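Local coordinates for protein cytochrome C2, ISO-2 (Rhodospirillum centenum, PDB 1JDL) that carries electrons on a covalently bound heme, donating them to oxidized bacteriochlorophyll during photophosphorylation, and may also serve the respiratory chain, at residues G35-Q40 with Y114-S119. Numbering follows the deposited sequence.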
loop_
_atom_site.group_PDB
_atom_site.type_symbol
_atom_site.label_atom_id
_atom_site.label_comp_id
_atom_site.label_asym_id
_atom_site.label_seq_id
_atom_site.Cartn_x
_atom_site.Cartn_y
_atom_site.Cartn_z
ATOM N N GLY A 35 -8.855 1.384 6.686
ATOM C CA GLY A 35 -8.755 0.005 7.134
ATOM C C GLY A 35 -7.716 -0.832 6.406
ATOM O O GLY A 35 -7.787 -2.065 6.408
ATOM N N VAL A 36 -6.740 -0.173 5.790
ATOM C CA VAL A 36 -5.705 -0.893 5.053
ATOM C C VAL A 36 -4.702 -1.603 5.972
ATOM O O VAL A 36 -4.093 -2.596 5.582
ATOM C CB VAL A 36 -4.953 0.061 4.082
ATOM C CG1 VAL A 36 -4.138 1.087 4.870
ATOM C CG2 VAL A 36 -4.063 -0.744 3.140
ATOM N N ILE A 37 -4.535 -1.112 7.197
ATOM C CA ILE A 37 -3.589 -1.743 8.115
ATOM C C ILE A 37 -3.964 -3.193 8.423
ATOM O O ILE A 37 -5.074 -3.488 8.887
ATOM C CB ILE A 37 -3.479 -0.962 9.439
ATOM C CG1 ILE A 37 -3.156 0.506 9.156
ATOM C CG2 ILE A 37 -2.401 -1.587 10.320
ATOM C CD1 ILE A 37 -1.817 0.738 8.483
ATOM N N ASP A 38 -3.020 -4.091 8.153
ATOM C CA ASP A 38 -3.185 -5.526 8.365
ATOM C C ASP A 38 -4.155 -6.167 7.369
ATOM O O ASP A 38 -4.508 -7.339 7.499
ATOM C CB ASP A 38 -3.652 -5.808 9.795
ATOM C CG ASP A 38 -3.644 -7.285 10.123
ATOM O OD1 ASP A 38 -2.564 -7.909 10.037
ATOM O OD2 ASP A 38 -4.718 -7.824 10.463
ATOM N N ARG A 39 -4.581 -5.394 6.376
ATOM C CA ARG A 39 -5.500 -5.889 5.351
ATOM C C ARG A 39 -4.702 -6.673 4.310
ATOM O O ARG A 39 -3.587 -6.282 3.959
ATOM C CB ARG A 39 -6.214 -4.709 4.673
ATOM C CG ARG A 39 -7.316 -5.098 3.683
ATOM C CD ARG A 39 -8.093 -3.871 3.189
ATOM N NE ARG A 39 -7.398 -3.125 2.139
ATOM C CZ ARG A 39 -7.689 -1.869 1.798
ATOM N NH1 ARG A 39 -8.656 -1.219 2.432
ATOM N NH2 ARG A 39 -7.026 -1.264 0.821
ATOM N N GLN A 40 -5.256 -7.783 3.826
ATOM C CA GLN A 40 -4.565 -8.571 2.805
ATOM C C GLN A 40 -4.449 -7.704 1.554
ATOM O O GLN A 40 -5.408 -7.033 1.170
ATOM C CB GLN A 40 -5.352 -9.837 2.466
ATOM C CG GLN A 40 -4.686 -10.704 1.396
ATOM C CD GLN A 40 -5.531 -11.902 1.008
ATOM O OE1 GLN A 40 -5.994 -12.646 1.867
ATOM N NE2 GLN A 40 -5.729 -12.096 -0.291
ATOM N N TYR A 114 -0.284 8.119 10.185
ATOM C CA TYR A 114 -1.558 8.735 9.831
ATOM C C TYR A 114 -2.566 7.659 9.412
ATOM O O TYR A 114 -3.725 7.671 9.841
ATOM C CB TYR A 114 -1.347 9.736 8.688
ATOM C CG TYR A 114 -2.618 10.360 8.161
ATOM C CD1 TYR A 114 -3.389 11.210 8.957
ATOM C CD2 TYR A 114 -3.055 10.097 6.866
ATOM C CE1 TYR A 114 -4.561 11.780 8.474
ATOM C CE2 TYR A 114 -4.226 10.662 6.374
ATOM C CZ TYR A 114 -4.974 11.501 7.181
ATOM O OH TYR A 114 -6.132 12.062 6.691
ATOM N N LEU A 115 -2.116 6.721 8.586
ATOM C CA LEU A 115 -2.979 5.647 8.108
ATOM C C LEU A 115 -3.464 4.751 9.240
ATOM O O LEU A 115 -4.555 4.195 9.164
ATOM C CB LEU A 115 -2.245 4.794 7.070
ATOM C CG LEU A 115 -1.974 5.470 5.726
ATOM C CD1 LEU A 115 -1.106 4.569 4.856
ATOM C CD2 LEU A 115 -3.295 5.778 5.039
ATOM N N LYS A 116 -2.649 4.607 10.279
ATOM C CA LYS A 116 -3.008 3.762 11.416
ATOM C C LYS A 116 -4.224 4.297 12.160
ATOM O O LYS A 116 -4.905 3.551 12.864
ATOM C CB LYS A 116 -1.832 3.641 12.388
ATOM C CG LYS A 116 -0.653 2.851 11.851
ATOM C CD LYS A 116 0.439 2.685 12.905
ATOM C CE LYS A 116 0.063 1.653 13.962
ATOM N NZ LYS A 116 -1.162 2.014 14.727
ATOM N N GLN A 117 -4.491 5.590 12.002
ATOM C CA GLN A 117 -5.631 6.225 12.660
ATOM C C GLN A 117 -6.963 5.791 12.067
ATOM O O GLN A 117 -8.017 5.986 12.678
ATOM C CB GLN A 117 -5.525 7.745 12.552
ATOM C CG GLN A 117 -4.347 8.354 13.284
ATOM C CD GLN A 117 -4.347 9.865 13.192
ATOM O OE1 GLN A 117 -4.299 10.431 12.099
ATOM N NE2 GLN A 117 -4.407 10.529 14.341
ATOM N N PHE A 118 -6.914 5.205 10.873
ATOM C CA PHE A 118 -8.122 4.776 10.179
ATOM C C PHE A 118 -8.318 3.264 10.132
ATOM O O PHE A 118 -9.099 2.759 9.323
ATOM C CB PHE A 118 -8.111 5.337 8.755
ATOM C CG PHE A 118 -8.152 6.835 8.697
ATOM C CD1 PHE A 118 -9.368 7.511 8.661
ATOM C CD2 PHE A 118 -6.972 7.575 8.678
ATOM C CE1 PHE A 118 -9.411 8.904 8.605
ATOM C CE2 PHE A 118 -7.002 8.966 8.624
ATOM C CZ PHE A 118 -8.223 9.633 8.586
ATOM N N SER A 119 -7.606 2.548 10.997
ATOM C CA SER A 119 -7.706 1.094 11.067
ATOM C C SER A 119 -7.731 0.657 12.527
ATOM O O SER A 119 -7.135 1.307 13.386
ATOM C CB SER A 119 -6.512 0.428 10.365
ATOM O OG SER A 119 -6.553 0.631 8.965
HETATM O O HOH W 1 -6.107 2.788 7.451
#
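Ser-119 reaches Ile-37 through both polar and apolar atoms. The hydroxyl OG of Ser-119 accepts a hydrogen bond from the amide N of Ile-37 at 3.2 Å, with an N-H...O angle of 149°. Its first torsion sets this oxygen beside the serine's own backbone N and anti to its carbonyl carbon, on the side of the 35-37 backbone. The same hydroxyl is hydrogen-bonded to water 1, at 2.7 Å from OG to the water oxygen. That water in turn donates to the carbonyl O of Leu-115 at 2.7 Å, which also accepts a bond from Phe-118 N within its own segment. Gly-35 N has a direct partner too, Phe-118 O at 3.0 Å; the bond is bent, 131° at the hydrogen, and the donor sits 43° out of the carbonyl plane. A weak bond to water 1 supplements it.

Within the cytochrome c fold, these bonds tie the end of the C-terminal helix 105-115 and the residues following it to a heme-lining loop. Leu-115 approaches the heme, while a type II turn from Val-36 to Arg-39 ends at Arg-39, whose NH2 hydrogen-bonds a heme oxygen and Ala-32 O. Apolar contact flanks the polar network: CB of Ile-37 presses against CB of Ser-119 at a tight 3.5 Å, and CD1 of Ile-37 meets CG of Lys-116 at 4.1 Å and CB of Leu-115 at 4.3 Å.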